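Local coordinates for protein putative adhesin (Parabacteroides distasonis, PDB 3LJY) that is a putative lipoprotein adhesin that probably acts at the bacterial cell surface in cell adhesion, at residues A20-I25 with I58-R63. Sequence-based numbering, arbitrary orientation.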
loop_
_atom_site.group_PDB
_atom_site.type_symbol
_atom_site.label_atom_id
_atom_site.label_comp_id
_atom_site.label_asym_id
_atom_site.label_seq_id
_atom_site.Cartn_x
_atom_site.Cartn_y
_atom_site.Cartn_z
ATOM N N ALA A 20 2.212 11.411 -20.587
ATOM C CA ALA A 20 1.892 10.157 -21.292
ATOM C C ALA A 20 1.188 9.282 -20.278
ATOM O O ALA A 20 1.311 9.497 -19.088
ATOM C CB ALA A 20 3.137 9.465 -21.845
ATOM N N ASP A 21 0.437 8.307 -20.746
ATOM C CA ASP A 21 -0.211 7.363 -19.845
ATOM C C ASP A 21 0.835 6.449 -19.169
ATOM O O ASP A 21 1.876 6.132 -19.748
ATOM C CB ASP A 21 -1.280 6.539 -20.586
ATOM C CG ASP A 21 -2.236 5.846 -19.630
ATOM O OD1 ASP A 21 -2.964 6.562 -18.900
ATOM O OD2 ASP A 21 -2.257 4.590 -19.611
ATOM N N TYR A 22 0.548 6.050 -17.932
ATOM C CA TYR A 22 1.476 5.290 -17.127
ATOM C C TYR A 22 0.674 4.238 -16.354
ATOM O O TYR A 22 -0.509 4.427 -16.110
ATOM C CB TYR A 22 2.238 6.240 -16.191
ATOM C CG TYR A 22 1.336 6.979 -15.226
ATOM C CD1 TYR A 22 0.908 6.384 -14.032
ATOM C CD2 TYR A 22 0.887 8.262 -15.514
ATOM C CE1 TYR A 22 0.065 7.062 -13.173
ATOM C CE2 TYR A 22 0.046 8.933 -14.657
ATOM C CZ TYR A 22 -0.360 8.333 -13.505
ATOM O OH TYR A 22 -1.181 9.003 -12.684
ATOM N N ASN A 23 1.307 3.114 -16.021
ATOM C CA ASN A 23 0.669 2.039 -15.235
ATOM C C ASN A 23 1.453 1.718 -13.971
ATOM O O ASN A 23 1.152 0.774 -13.246
ATOM C CB ASN A 23 0.514 0.763 -16.077
ATOM C CG ASN A 23 1.845 0.086 -16.374
ATOM O OD1 ASN A 23 2.918 0.711 -16.358
ATOM N ND2 ASN A 23 1.777 -1.208 -16.653
ATOM N N GLU A 24 2.460 2.526 -13.710
ATOM C CA GLU A 24 3.311 2.307 -12.584
ATOM C C GLU A 24 3.733 3.657 -12.015
ATOM O O GLU A 24 3.894 4.650 -12.734
ATOM C CB GLU A 24 4.479 1.389 -12.998
ATOM C CG GLU A 24 5.540 1.243 -11.941
ATOM C CD GLU A 24 6.432 0.018 -12.094
ATOM O OE1 GLU A 24 6.392 -0.673 -13.163
ATOM O OE2 GLU A 24 7.178 -0.226 -11.092
ATOM N N ILE A 25 3.836 3.702 -10.692
ATOM C CA ILE A 25 4.220 4.920 -9.956
ATOM C C ILE A 25 5.369 4.666 -8.984
ATOM O O ILE A 25 5.400 3.650 -8.329
ATOM C CB ILE A 25 3.016 5.495 -9.222
ATOM C CG1 ILE A 25 1.939 5.862 -10.252
ATOM C CG2 ILE A 25 3.424 6.667 -8.404
ATOM C CD1 ILE A 25 0.966 6.942 -9.812
ATOM N N ILE A 58 8.774 16.132 -13.351
ATOM C CA ILE A 58 7.740 15.132 -13.618
ATOM C C ILE A 58 8.115 14.327 -14.870
ATOM O O ILE A 58 8.235 14.911 -15.936
ATOM C CB ILE A 58 6.356 15.817 -13.855
ATOM C CG1 ILE A 58 5.991 16.740 -12.660
ATOM C CG2 ILE A 58 5.278 14.779 -14.048
ATOM C CD1 ILE A 58 4.899 17.754 -12.914
ATOM N N GLU A 59 8.310 13.012 -14.750
ATOM C CA GLU A 59 8.658 12.184 -15.909
ATOM C C GLU A 59 7.764 10.961 -15.981
ATOM O O GLU A 59 7.432 10.393 -14.955
ATOM C CB GLU A 59 10.118 11.739 -15.849
ATOM C CG GLU A 59 11.125 12.853 -16.179
ATOM C CD GLU A 59 12.582 12.485 -15.797
ATOM O OE1 GLU A 59 12.782 11.600 -14.926
ATOM O OE2 GLU A 59 13.531 13.085 -16.369
ATOM N N VAL A 60 7.374 10.585 -17.199
ATOM C CA VAL A 60 6.893 9.233 -17.530
ATOM C C VAL A 60 7.878 8.593 -18.512
ATOM O O VAL A 60 8.072 9.111 -19.595
ATOM C CB VAL A 60 5.466 9.250 -18.152
ATOM C CG1 VAL A 60 5.072 7.875 -18.697
ATOM C CG2 VAL A 60 4.437 9.736 -17.156
ATOM N N LYS A 61 8.493 7.479 -18.110
ATOM C CA LYS A 61 9.456 6.728 -18.915
ATOM C C LYS A 61 8.996 5.294 -18.901
ATOM O O LYS A 61 8.742 4.766 -17.835
ATOM C CB LYS A 61 10.854 6.730 -18.287
ATOM C CG LYS A 61 11.574 8.056 -18.122
ATOM C CD LYS A 61 13.043 7.747 -17.694
ATOM C CE LYS A 61 13.590 8.699 -16.610
ATOM N NZ LYS A 61 14.422 7.930 -15.612
ATOM N N ASP A 62 8.950 4.657 -20.077
ATOM C CA ASP A 62 8.364 3.317 -20.286
ATOM C C ASP A 62 7.178 3.054 -19.356
ATOM O O ASP A 62 7.138 2.082 -18.603
ATOM C CB ASP A 62 9.422 2.212 -20.171
ATOM C CG ASP A 62 8.914 0.848 -20.660
ATOM O OD1 ASP A 62 8.250 0.769 -21.734
ATOM O OD2 ASP A 62 9.193 -0.149 -19.949
ATOM N N ARG A 63 6.225 3.970 -19.416
ATOM C CA ARG A 63 4.968 3.897 -18.650
ATOM C C ARG A 63 5.068 3.972 -17.118
ATOM O O ARG A 63 4.109 3.601 -16.449
ATOM C CB ARG A 63 4.129 2.687 -19.118
ATOM C CG ARG A 63 4.025 2.661 -20.605
ATOM C CD ARG A 63 3.075 1.641 -21.182
ATOM N NE ARG A 63 1.659 1.886 -20.883
ATOM C CZ ARG A 63 0.899 1.084 -20.141
ATOM N NH1 ARG A 63 1.396 -0.020 -19.606
ATOM N NH2 ARG A 63 -0.372 1.391 -19.933
#
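Asn-23 and Glu-24 both turn their backbone N-H groups onto the carbonyl of Arg-63, where a beta-hairpin docks against the start of strand 24-27. That strand belongs to the long, mostly parallel face of a solenoid of stacked beta-coils, in keeping with the pectate-lyase-like clan of this adhesin head domain. Strands 56-61 and 64-69 form the hairpin, which extends the face at its N-terminal end. Asp-62 and Arg-63 make the tight turn between them, both with positive phi.

Of the two backbone bonds, the one from Asn-23 N to Arg-63 O is the firmer, 2.9 Å long with an N-H...O angle of 152°, and it lies in the carbonyl plane. Glu-24 N adds a weak second bond to Arg-63 O at 3.4 Å. From here the pairing passes to Leu-65, which bonds to the backbone of Glu-24.

The charged contact is looser. Arg-63 bends at chi3, which brings its guanidinium across the side chain of Asn-23 at about a right angle, with CB of Asn-23 3.7 Å from NH1 of Arg-63. The same group also reaches Asp-21, whose carboxylate plane is tilted 40° from it, and OD2 of Asp-21 makes a long salt bridge of 3.7 Å to NH2 of Arg-63. Lys-87 is a second, weak ion partner of that carboxylate, while Ser-42 holds its other oxygen weakly.

Val-60 points at the incoming loop. The ring of Tyr-22 runs on into the interior, where its hydroxyl hydrogen-bonds Thr-84. With CG1 of Val-60 anti to the backbone N (chi1 171°), the two methyls divide the work: CG2 rests against the carbonyl oxygen of Ala-20 at 3.7 Å, and CG1 makes the apolar contacts, meeting Ala-20 CB at 4.0 Å and Tyr-22 CB at 4.1 Å.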